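Local structure of possible thiamine biosynthesis enzyme (Candida albicans, 2X7Q) at residues L62-D68 / A206-S211; N85-L91 / S305-K309; S104-R109 / S161-K165. The protein is of unknown function but has the fold of a periplasmic solute-binding protein and is possibly involved in thiamine biosynthesis. The protein carries 1 engineered substitution. All coordinates share one frame; numbering follows the deposited sequence.

Interaction 1 of 3, residues L62-D68 / A206-S211. With CA (calcium ion), chain C.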
loop_
_atom_site.group_PDB
_atom_site.type_symbol
_atom_site.label_atom_id
_atom_site.label_comp_id
_atom_site.label_asym_id
_atom_site.label_seq_id
_atom_site.Cartn_x
_atom_site.Cartn_y
_atom_site.Cartn_z
ATOM N N LEU A 62 -10.548 -9.505 -3.509
ATOM C CA LEU A 62 -10.771 -9.348 -4.942
ATOM C C LEU A 62 -10.940 -10.709 -5.605
ATOM O O LEU A 62 -11.751 -10.870 -6.515
ATOM C CB LEU A 62 -9.610 -8.590 -5.590
ATOM C CG LEU A 62 -9.428 -7.129 -5.176
ATOM C CD1 LEU A 62 -8.221 -6.524 -5.874
ATOM C CD2 LEU A 62 -10.683 -6.331 -5.484
ATOM N N ASN A 63 -10.173 -11.688 -5.134
ATOM C CA ASN A 63 -10.231 -13.040 -5.674
ATOM C C ASN A 63 -11.552 -13.738 -5.371
ATOM O O ASN A 63 -12.046 -14.518 -6.179
ATOM C CB ASN A 63 -9.063 -13.877 -5.145
ATOM C CG ASN A 63 -7.722 -13.413 -5.679
ATOM O OD1 ASN A 63 -7.653 -12.606 -6.605
ATOM N ND2 ASN A 63 -6.644 -13.929 -5.097
ATOM N N SER A 64 -12.116 -13.453 -4.203
ATOM C CA SER A 64 -13.369 -14.073 -3.785
ATOM C C SER A 64 -14.575 -13.225 -4.182
ATOM O O SER A 64 -15.718 -13.587 -3.899
ATOM C CB SER A 64 -13.370 -14.315 -2.275
ATOM O OG SER A 64 -13.195 -13.101 -1.567
ATOM N N ASN A 65 -14.308 -12.097 -4.835
ATOM C CA ASN A 65 -15.356 -11.178 -5.275
ATOM C C ASN A 65 -16.143 -10.560 -4.122
ATOM O O ASN A 65 -17.263 -10.085 -4.312
ATOM C CB ASN A 65 -16.312 -11.865 -6.252
ATOM C CG ASN A 65 -15.623 -12.326 -7.515
ATOM O OD1 ASN A 65 -15.923 -13.396 -8.038
ATOM N ND2 ASN A 65 -14.696 -11.518 -8.016
ATOM N N GLU A 66 -15.561 -10.569 -2.927
ATOM C CA GLU A 66 -16.198 -9.944 -1.774
ATOM C C GLU A 66 -16.214 -8.431 -1.939
ATOM O O GLU A 66 -17.089 -7.749 -1.406
ATOM C CB GLU A 66 -15.483 -10.334 -0.482
ATOM C CG GLU A 66 -15.574 -11.820 -0.156
ATOM C CD GLU A 66 -14.915 -12.166 1.167
ATOM O OE1 GLU A 66 -15.171 -11.458 2.165
ATOM O OE2 GLU A 66 -14.142 -13.147 1.209
ATOM N N VAL A 67 -15.243 -7.914 -2.687
ATOM C CA VAL A 67 -15.170 -6.488 -2.976
ATOM C C VAL A 67 -14.867 -6.258 -4.452
ATOM O O VAL A 67 -14.295 -7.120 -5.119
ATOM C CB VAL A 67 -14.102 -5.786 -2.120
ATOM C CG1 VAL A 67 -14.407 -5.956 -0.642
ATOM C CG2 VAL A 67 -12.719 -6.327 -2.452
ATOM N N ASP A 68 -15.251 -5.087 -4.950
ATOM C CA ASP A 68 -15.061 -4.747 -6.353
ATOM C C ASP A 68 -13.749 -4.002 -6.578
ATOM O O ASP A 68 -13.088 -4.183 -7.601
ATOM C CB ASP A 68 -16.232 -3.901 -6.854
ATOM C CG ASP A 68 -17.566 -4.603 -6.698
ATOM O OD1 ASP A 68 -17.765 -5.652 -7.341
ATOM O OD2 ASP A 68 -18.421 -4.101 -5.937
ATOM N N ALA A 206 -6.876 -0.989 -7.569
ATOM C CA ALA A 206 -6.987 -2.261 -8.274
ATOM C C ALA A 206 -8.410 -2.809 -8.274
ATOM O O ALA A 206 -9.230 -2.447 -7.427
ATOM C CB ALA A 206 -6.021 -3.282 -7.688
ATOM N N THR A 207 -8.687 -3.691 -9.230
ATOM C CA THR A 207 -9.993 -4.326 -9.340
ATOM C C THR A 207 -9.836 -5.743 -9.882
ATOM O O THR A 207 -8.731 -6.166 -10.220
ATOM C CB THR A 207 -10.931 -3.530 -10.266
ATOM O OG1 THR A 207 -12.251 -4.085 -10.209
ATOM C CG2 THR A 207 -10.427 -3.570 -11.700
ATOM N N SER A 208 -10.943 -6.473 -9.959
ATOM C CA SER A 208 -10.929 -7.832 -10.480
ATOM C C SER A 208 -11.445 -7.858 -11.913
ATOM O O SER A 208 -12.035 -6.887 -12.385
ATOM C CB SER A 208 -11.782 -8.744 -9.604
ATOM O OG SER A 208 -13.142 -8.354 -9.635
ATOM N N SER A 209 -11.210 -8.971 -12.602
ATOM C CA SER A 209 -11.681 -9.132 -13.972
ATOM C C SER A 209 -13.204 -9.110 -14.019
ATOM O O SER A 209 -13.798 -8.616 -14.979
ATOM C CB SER A 209 -11.149 -10.435 -14.577
ATOM O OG SER A 209 -9.740 -10.398 -14.715
ATOM N N ASP A 210 -13.828 -9.648 -12.976
ATOM C CA ASP A 210 -15.281 -9.658 -12.874
ATOM C C ASP A 210 -15.841 -8.239 -12.843
ATOM O O ASP A 210 -16.645 -7.857 -13.693
ATOM C CB ASP A 210 -15.722 -10.414 -11.618
ATOM C CG ASP A 210 -15.448 -11.902 -11.703
ATOM O OD1 ASP A 210 -16.418 -12.675 -11.845
ATOM O OD2 ASP A 210 -14.265 -12.295 -11.635
ATOM N N SER A 211 -15.405 -7.463 -11.856
ATOM C CA SER A 211 -15.906 -6.109 -11.654
ATOM C C SER A 211 -15.571 -5.178 -12.817
ATOM O O SER A 211 -16.339 -4.271 -13.133
ATOM C CB SER A 211 -15.361 -5.529 -10.346
ATOM O OG SER A 211 -15.754 -6.313 -9.236
HETATM CA CA CA C . -15.006 -14.939 -10.313
HETATM O O HOH W 1 -14.382 -8.759 -7.294
#

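Interaction 2 of 3, residues N85-L91 / S305-K309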
loop_
_atom_site.group_PDB
_atom_site.type_symbol
_atom_site.label_atom_id
_atom_site.label_comp_id
_atom_site.label_asym_id
_atom_site.label_seq_id
_atom_site.Cartn_x
_atom_site.Cartn_y
_atom_site.Cartn_z
ATOM N N ASN A 85 -1.480 -13.979 -11.556
ATOM C CA ASN A 85 -2.872 -13.656 -11.261
ATOM C C ASN A 85 -3.460 -12.745 -12.335
ATOM O O ASN A 85 -3.425 -11.523 -12.211
ATOM C CB ASN A 85 -3.017 -13.026 -9.873
ATOM C CG ASN A 85 -4.463 -12.953 -9.416
ATOM O OD1 ASN A 85 -5.388 -13.038 -10.222
ATOM N ND2 ASN A 85 -4.662 -12.796 -8.114
ATOM N N GLU A 86 -3.996 -13.353 -13.389
ATOM C CA GLU A 86 -4.500 -12.609 -14.536
ATOM C C GLU A 86 -5.877 -12.011 -14.275
ATOM O O GLU A 86 -6.472 -11.402 -15.163
ATOM C CB GLU A 86 -4.537 -13.497 -15.785
ATOM C CG GLU A 86 -5.709 -14.469 -15.845
ATOM C CD GLU A 86 -5.472 -15.746 -15.058
ATOM O OE1 GLU A 86 -4.606 -15.747 -14.162
ATOM O OE2 GLU A 86 -6.167 -16.748 -15.328
ATOM N N ASN A 87 -6.377 -12.181 -13.056
ATOM C CA ASN A 87 -7.681 -11.641 -12.688
ATOM C C ASN A 87 -7.570 -10.404 -11.804
ATOM O O ASN A 87 -8.559 -9.948 -11.230
ATOM C CB ASN A 87 -8.544 -12.715 -12.025
ATOM C CG ASN A 87 -8.999 -13.780 -13.007
ATOM O OD1 ASN A 87 -9.250 -13.493 -14.178
ATOM N ND2 ASN A 87 -9.104 -15.015 -12.535
ATOM N N ILE A 88 -6.360 -9.864 -11.706
ATOM C CA ILE A 88 -6.126 -8.624 -10.975
ATOM C C ILE A 88 -5.708 -7.521 -11.942
ATOM O O ILE A 88 -4.806 -7.711 -12.759
ATOM C CB ILE A 88 -5.036 -8.795 -9.900
ATOM C CG1 ILE A 88 -5.522 -9.735 -8.794
ATOM C CG2 ILE A 88 -4.657 -7.448 -9.308
ATOM C CD1 ILE A 88 -6.701 -9.196 -8.013
ATOM N N HIS A 89 -6.369 -6.372 -11.846
ATOM C CA HIS A 89 -6.084 -5.252 -12.736
ATOM C C HIS A 89 -5.727 -3.981 -11.971
ATOM O O HIS A 89 -6.473 -3.538 -11.097
ATOM C CB HIS A 89 -7.278 -4.984 -13.657
ATOM C CG HIS A 89 -7.460 -6.013 -14.726
ATOM N ND1 HIS A 89 -8.102 -7.215 -14.504
ATOM C CD2 HIS A 89 -7.094 -6.021 -16.030
ATOM C CE1 HIS A 89 -8.118 -7.915 -15.622
ATOM N NE2 HIS A 89 -7.513 -7.215 -16.564
ATOM N N VAL A 90 -4.579 -3.401 -12.308
ATOM C CA VAL A 90 -4.176 -2.118 -11.748
ATOM C C VAL A 90 -4.702 -0.991 -12.629
ATOM O O VAL A 90 -4.228 -0.795 -13.750
ATOM C CB VAL A 90 -2.645 -2.001 -11.631
ATOM C CG1 VAL A 90 -2.256 -0.626 -11.108
ATOM C CG2 VAL A 90 -2.096 -3.095 -10.726
ATOM N N LEU A 91 -5.679 -0.251 -12.115
ATOM C CA LEU A 91 -6.369 0.767 -12.901
ATOM C C LEU A 91 -5.625 2.098 -12.951
ATOM O O LEU A 91 -5.430 2.666 -14.027
ATOM C CB LEU A 91 -7.784 0.982 -12.360
ATOM C CG LEU A 91 -8.698 -0.243 -12.383
ATOM C CD1 LEU A 91 -10.036 0.075 -11.739
ATOM C CD2 LEU A 91 -8.888 -0.738 -13.807
ATOM N N SER A 305 -0.932 -6.775 -19.929
ATOM C CA SER A 305 -2.324 -7.164 -20.139
ATOM C C SER A 305 -3.227 -6.751 -18.980
ATOM O O SER A 305 -4.437 -6.609 -19.150
ATOM C CB SER A 305 -2.433 -8.675 -20.366
ATOM O OG SER A 305 -1.702 -9.084 -21.507
ATOM N N ASN A 306 -2.637 -6.560 -17.803
ATOM C CA ASN A 306 -3.413 -6.269 -16.602
ATOM C C ASN A 306 -3.103 -4.919 -15.958
ATOM O O ASN A 306 -3.649 -4.591 -14.904
ATOM C CB ASN A 306 -3.250 -7.392 -15.570
ATOM C CG ASN A 306 -3.900 -8.693 -16.011
ATOM O OD1 ASN A 306 -4.652 -9.310 -15.256
ATOM N ND2 ASN A 306 -3.610 -9.117 -17.233
ATOM N N VAL A 307 -2.226 -4.139 -16.584
ATOM C CA VAL A 307 -1.928 -2.796 -16.096
ATOM C C VAL A 307 -2.369 -1.744 -17.111
ATOM O O VAL A 307 -1.845 -1.680 -18.225
ATOM C CB VAL A 307 -0.431 -2.611 -15.774
ATOM C CG1 VAL A 307 -0.183 -1.224 -15.200
ATOM C CG2 VAL A 307 0.040 -3.681 -14.801
ATOM N N LYS A 308 -3.336 -0.922 -16.715
ATOM C CA LYS A 308 -3.932 0.069 -17.608
ATOM C C LYS A 308 -2.927 1.094 -18.133
ATOM O O LYS A 308 -2.092 1.601 -17.381
ATOM C CB LYS A 308 -5.086 0.790 -16.906
ATOM C CG LYS A 308 -6.344 -0.053 -16.735
ATOM C CD LYS A 308 -7.004 -0.334 -18.075
ATOM C CE LYS A 308 -8.310 -1.094 -17.903
ATOM N NZ LYS A 308 -8.992 -1.310 -19.210
ATOM N N LYS A 309 -3.010 1.386 -19.427
ATOM C CA LYS A 309 -2.223 2.457 -20.027
ATOM C C LYS A 309 -3.149 3.550 -20.546
ATOM O O LYS A 309 -2.720 4.474 -21.236
ATOM C CB LYS A 309 -1.334 1.922 -21.152
ATOM C CG LYS A 309 -0.145 1.106 -20.660
ATOM C CD LYS A 309 0.920 0.949 -21.740
ATOM C CE LYS A 309 0.502 -0.052 -22.809
ATOM N NZ LYS A 309 0.453 -1.447 -22.283
#

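Interaction 3 of 3, residues S104-R109 / S161-K165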
loop_
_atom_site.group_PDB
_atom_site.type_symbol
_atom_site.label_atom_id
_atom_site.label_comp_id
_atom_site.label_asym_id
_atom_site.label_seq_id
_atom_site.Cartn_x
_atom_site.Cartn_y
_atom_site.Cartn_z
ATOM N N SER A 104 12.844 -1.409 12.454
ATOM C CA SER A 104 12.808 -1.300 13.908
ATOM C C SER A 104 13.366 -2.537 14.603
ATOM O O SER A 104 13.390 -3.628 14.031
ATOM C CB SER A 104 11.377 -1.050 14.388
ATOM O OG SER A 104 10.817 0.093 13.766
ATOM N N THR A 105 13.814 -2.350 15.841
ATOM C CA THR A 105 14.260 -3.455 16.679
ATOM C C THR A 105 13.861 -3.182 18.123
ATOM O O THR A 105 13.273 -2.143 18.425
ATOM C CB THR A 105 15.785 -3.663 16.588
ATOM O OG1 THR A 105 16.154 -4.856 17.291
ATOM C CG2 THR A 105 16.526 -2.476 17.186
ATOM N N GLY A 106 14.179 -4.118 19.012
ATOM C CA GLY A 106 13.849 -3.974 20.418
ATOM C C GLY A 106 14.441 -2.723 21.037
ATOM O O GLY A 106 15.357 -2.121 20.480
ATOM N N SER A 107 13.916 -2.331 22.194
ATOM C CA SER A 107 14.393 -1.145 22.893
ATOM C C SER A 107 15.806 -1.350 23.431
ATOM O O SER A 107 16.635 -0.441 23.384
ATOM C CB SER A 107 13.446 -0.780 24.035
ATOM O OG SER A 107 13.351 -1.828 24.980
ATOM N N ASN A 108 16.072 -2.550 23.939
ATOM C CA ASN A 108 17.386 -2.885 24.474
ATOM C C ASN A 108 17.978 -4.117 23.799
ATOM O O ASN A 108 17.887 -5.227 24.325
ATOM C CB ASN A 108 17.312 -3.107 25.985
ATOM C CG ASN A 108 18.676 -3.353 26.604
ATOM O OD1 ASN A 108 19.543 -2.480 26.587
ATOM N ND2 ASN A 108 18.868 -4.543 27.164
ATOM N N ARG A 109 18.584 -3.917 22.633
ATOM C CA ARG A 109 19.182 -5.017 21.886
ATOM C C ARG A 109 20.645 -4.732 21.550
ATOM O O ARG A 109 20.942 -4.090 20.544
ATOM C CB ARG A 109 18.397 -5.277 20.599
ATOM C CG ARG A 109 16.957 -5.696 20.815
ATOM C CD ARG A 109 16.866 -7.074 21.445
ATOM N NE ARG A 109 17.531 -8.086 20.631
ATOM C CZ ARG A 109 16.956 -8.724 19.615
ATOM N NH1 ARG A 109 15.702 -8.455 19.284
ATOM N NH2 ARG A 109 17.637 -9.630 18.928
ATOM N N SER A 161 7.963 -9.061 19.452
ATOM C CA SER A 161 8.948 -10.013 18.949
ATOM C C SER A 161 10.370 -9.470 19.025
ATOM O O SER A 161 11.265 -10.129 19.552
ATOM C CB SER A 161 8.617 -10.404 17.512
ATOM O OG SER A 161 9.595 -11.278 16.988
ATOM N N VAL A 162 10.572 -8.266 18.499
ATOM C CA VAL A 162 11.892 -7.647 18.504
ATOM C C VAL A 162 12.333 -7.296 19.921
ATOM O O VAL A 162 13.514 -7.062 20.175
ATOM C CB VAL A 162 11.939 -6.390 17.615
ATOM C CG1 VAL A 162 11.787 -6.771 16.151
ATOM C CG2 VAL A 162 10.865 -5.400 18.033
ATOM N N ASN A 163 11.373 -7.259 20.840
ATOM C CA ASN A 163 11.673 -7.040 22.249
ATOM C C ASN A 163 11.826 -8.362 22.993
ATOM O O ASN A 163 11.990 -8.386 24.212
ATOM C CB ASN A 163 10.592 -6.177 22.905
ATOM C CG ASN A 163 10.771 -4.702 22.613
ATOM O OD1 ASN A 163 11.852 -4.147 22.806
ATOM N ND2 ASN A 163 9.710 -4.057 22.148
ATOM N N LEU A 164 11.762 -9.460 22.244
ATOM C CA LEU A 164 11.933 -10.795 22.803
ATOM C C LEU A 164 10.974 -11.047 23.959
ATOM O O LEU A 164 11.364 -11.585 24.996
ATOM C CB LEU A 164 13.380 -11.002 23.255
ATOM C CG LEU A 164 14.451 -10.766 22.187
ATOM C CD1 LEU A 164 15.841 -11.021 22.758
ATOM C CD2 LEU A 164 14.200 -11.640 20.971
ATOM N N LYS A 165 9.717 -10.658 23.772
ATOM C CA LYS A 165 8.693 -10.855 24.788
ATOM C C LYS A 165 8.191 -12.294 24.771
ATOM O O LYS A 165 8.325 -12.997 23.767
ATOM C CB LYS A 165 7.526 -9.892 24.559
ATOM C CG LYS A 165 7.936 -8.434 24.446
ATOM C CD LYS A 165 8.483 -7.901 25.757
ATOM C CE LYS A 165 7.399 -7.836 26.819
ATOM N NZ LYS A 165 6.279 -6.946 26.406
HETATM O O HOH W 2 10.501 -1.909 24.920
HETATM O O HOH W 3 14.371 -5.070 23.885
#

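Interaction 1 of 3, residues L62-D68 / A206-S211
Leu62, in the last turn of helix 55-63, sets CD1 against Ala206 CB at 4.3 Å, and both side chains also pack on Phe77 of helix 74-82. Past the helix end, Asn65 takes positive phi and closes a Schellman motif. Its amide has two roles: OD1 is 2.9 Å from the calcium ion, while ND2 gives a 2.9 Å hydrogen bond to water 1. Asp210 crosses the amide at about a right angle, its carboxylate plane turned 59° from it and its OD2 3.0 Å from the same calcium ion, so the outer ends of the two side chains share one ion. Water 1 also donates to Val67 O and is hydrogen-bonded to Ser208 OG at 2.7 Å, joining the loop to the start of helix 209-214. Asp68 meets 206-211 at two points. Its carbonyl O accepts from Thr207 OG1 at 2.7 Å, the hydroxyl approaching almost head-on (C=O...donor 162°), and its OD1 accepts from Ser211 OG at 2.8 Å through the lone pair facing away from OD2. OD2 itself has other partners, a salt bridge to Lys215 and the backbone N of Lys18, which probably stabilise a charged carboxylate here. Ser208 OG, placed between the backbone N and the carbonyl carbon (chi1 64°), turns back to accept from Ser211 N at 3.3 Å. The arrangement pairs a Schellman helix end with a serine N-cap, at the end of strand 203-208, an inner strand of the five-stranded sheet of one lobe of the periplasmic binding protein fold.

Interaction 2 of 3, residues N85-L91 / S305-K309
The His89 imidazole overlaps the side-chain amide of Asn306, the two flat groups stacked with planes only 10° apart and the amide offset toward the rim of the ring. His89 CD2 also comes within 3.7 Å of Asn306 CA, so the ring lies along the start of the side chain as well as over its end. With CG anti to its own carbonyl carbon (chi1 -68°), the Asn306 amide is directed back to the turn before the strand, where its outer end faces the carbonyls of Glu86 and Ile88. The amide is probably modelled turned over; with it turned back, these approaches may be hydrogen bonds. The turn itself, type I from Asn85 to Ile88, is braced by Asn85 OD1, which accepts from Asn87 N at 3.1 Å in an Asx turn, while Asn85 ND2 is bonded to Asp80. Further along, the backbones join. Val90 N donates to Asn306 O at 3.0 Å, and Lys308 N donates to Val90 O at 3.1 Å, that bond nearly straight at 170°. His89 CA adds a C-H...O contact of 3.3 Å to the same Asn306 O. Beside this bridge Val90 CB meets Val307 CG1 at 4.4 Å, and the Val307 side chain also packs on Trp275 and Val279 of helix 275-289. The side chains of Leu91 and Lys308 lie side by side, pointing the same way, with Leu91 CD2 3.9 Å from Lys308 CG. Two bonds from one residue to the neighbours of its partner define a single parallel beta-bridge, by which the chain leaving helix 296-306 joins the outer edge of strand 88-95, an outermost strand of its sheet.

Interaction 3 of 3, residues S104-R109 / S161-K165
Arg109 reaches across to the end of helix 155-162, its CB pointing toward the helix end. CG and CD pass beside Val162 O, with CD 3.6 Å from it. Bends at chi2 (-68°) and chi3 fold the chain back, bringing NE and CZ under Leu164, whose CD1 lies 4.0 Å from CZ over the centre of one guanidinium face. NH1 then donates to Val162 O at 2.7 Å; the carbonyl lies almost in the guanidinium plane, although the nitrogen stands tilted 33° from the plane of the carbonyl. NH1 is also bonded to Ser171 O, and NH2 forms salt bridges with Asp111 and Asp172, so the positive group is gripped on several sides and its rotation is fixed. Val162, at the edge of the group, packs its CG2 on the strand backbone, 3.7 Å from Thr105 C. Gly106, without a side chain, lets Val162 O come to 3.1 Å from its CA. Next to it Asn163 turns its amide oxygen to the chain: OD1 accepts from Ser107 N at 2.8 Å, with an N-H...O angle of 161°. Water 3 donates to the same OD1 at 2.9 Å and accepts from Asn108 N, while water 2, hydrogen-bonded to Ser107 OG, donates to OD1 only weakly. Asn163 ND2 bonds to Glu189 O, so both ends of the amide are used. Leu164, at positive phi, completes a Schellman motif, here a helix C-terminus docked through arginine and asparagine onto the end of strand 100-106, in the second sheet of the periplasmic binding protein fold.

Interactions 1 and 2 belong to the same five-stranded sheet and touch: Thr207 and Ser209 are probably bonded through their backbones to His89 and Asn87, strands 203-208 and 88-95 being neighbours. Interaction 1 is buried, with hydroxyls, a carboxylate and a water between a helix end and a helix start, and calcium at its margin. Interaction 2 is only partly buried and relies on backbone bonds and a stacked ring at the sheet edge. Interaction 3, about 38 Å from interaction 1 between centres, lies in the other sheet across the chain's centre; also largely buried, it offers a charged arginine to a main-chain carbonyl, where interaction 1 offers a threonine hydroxyl.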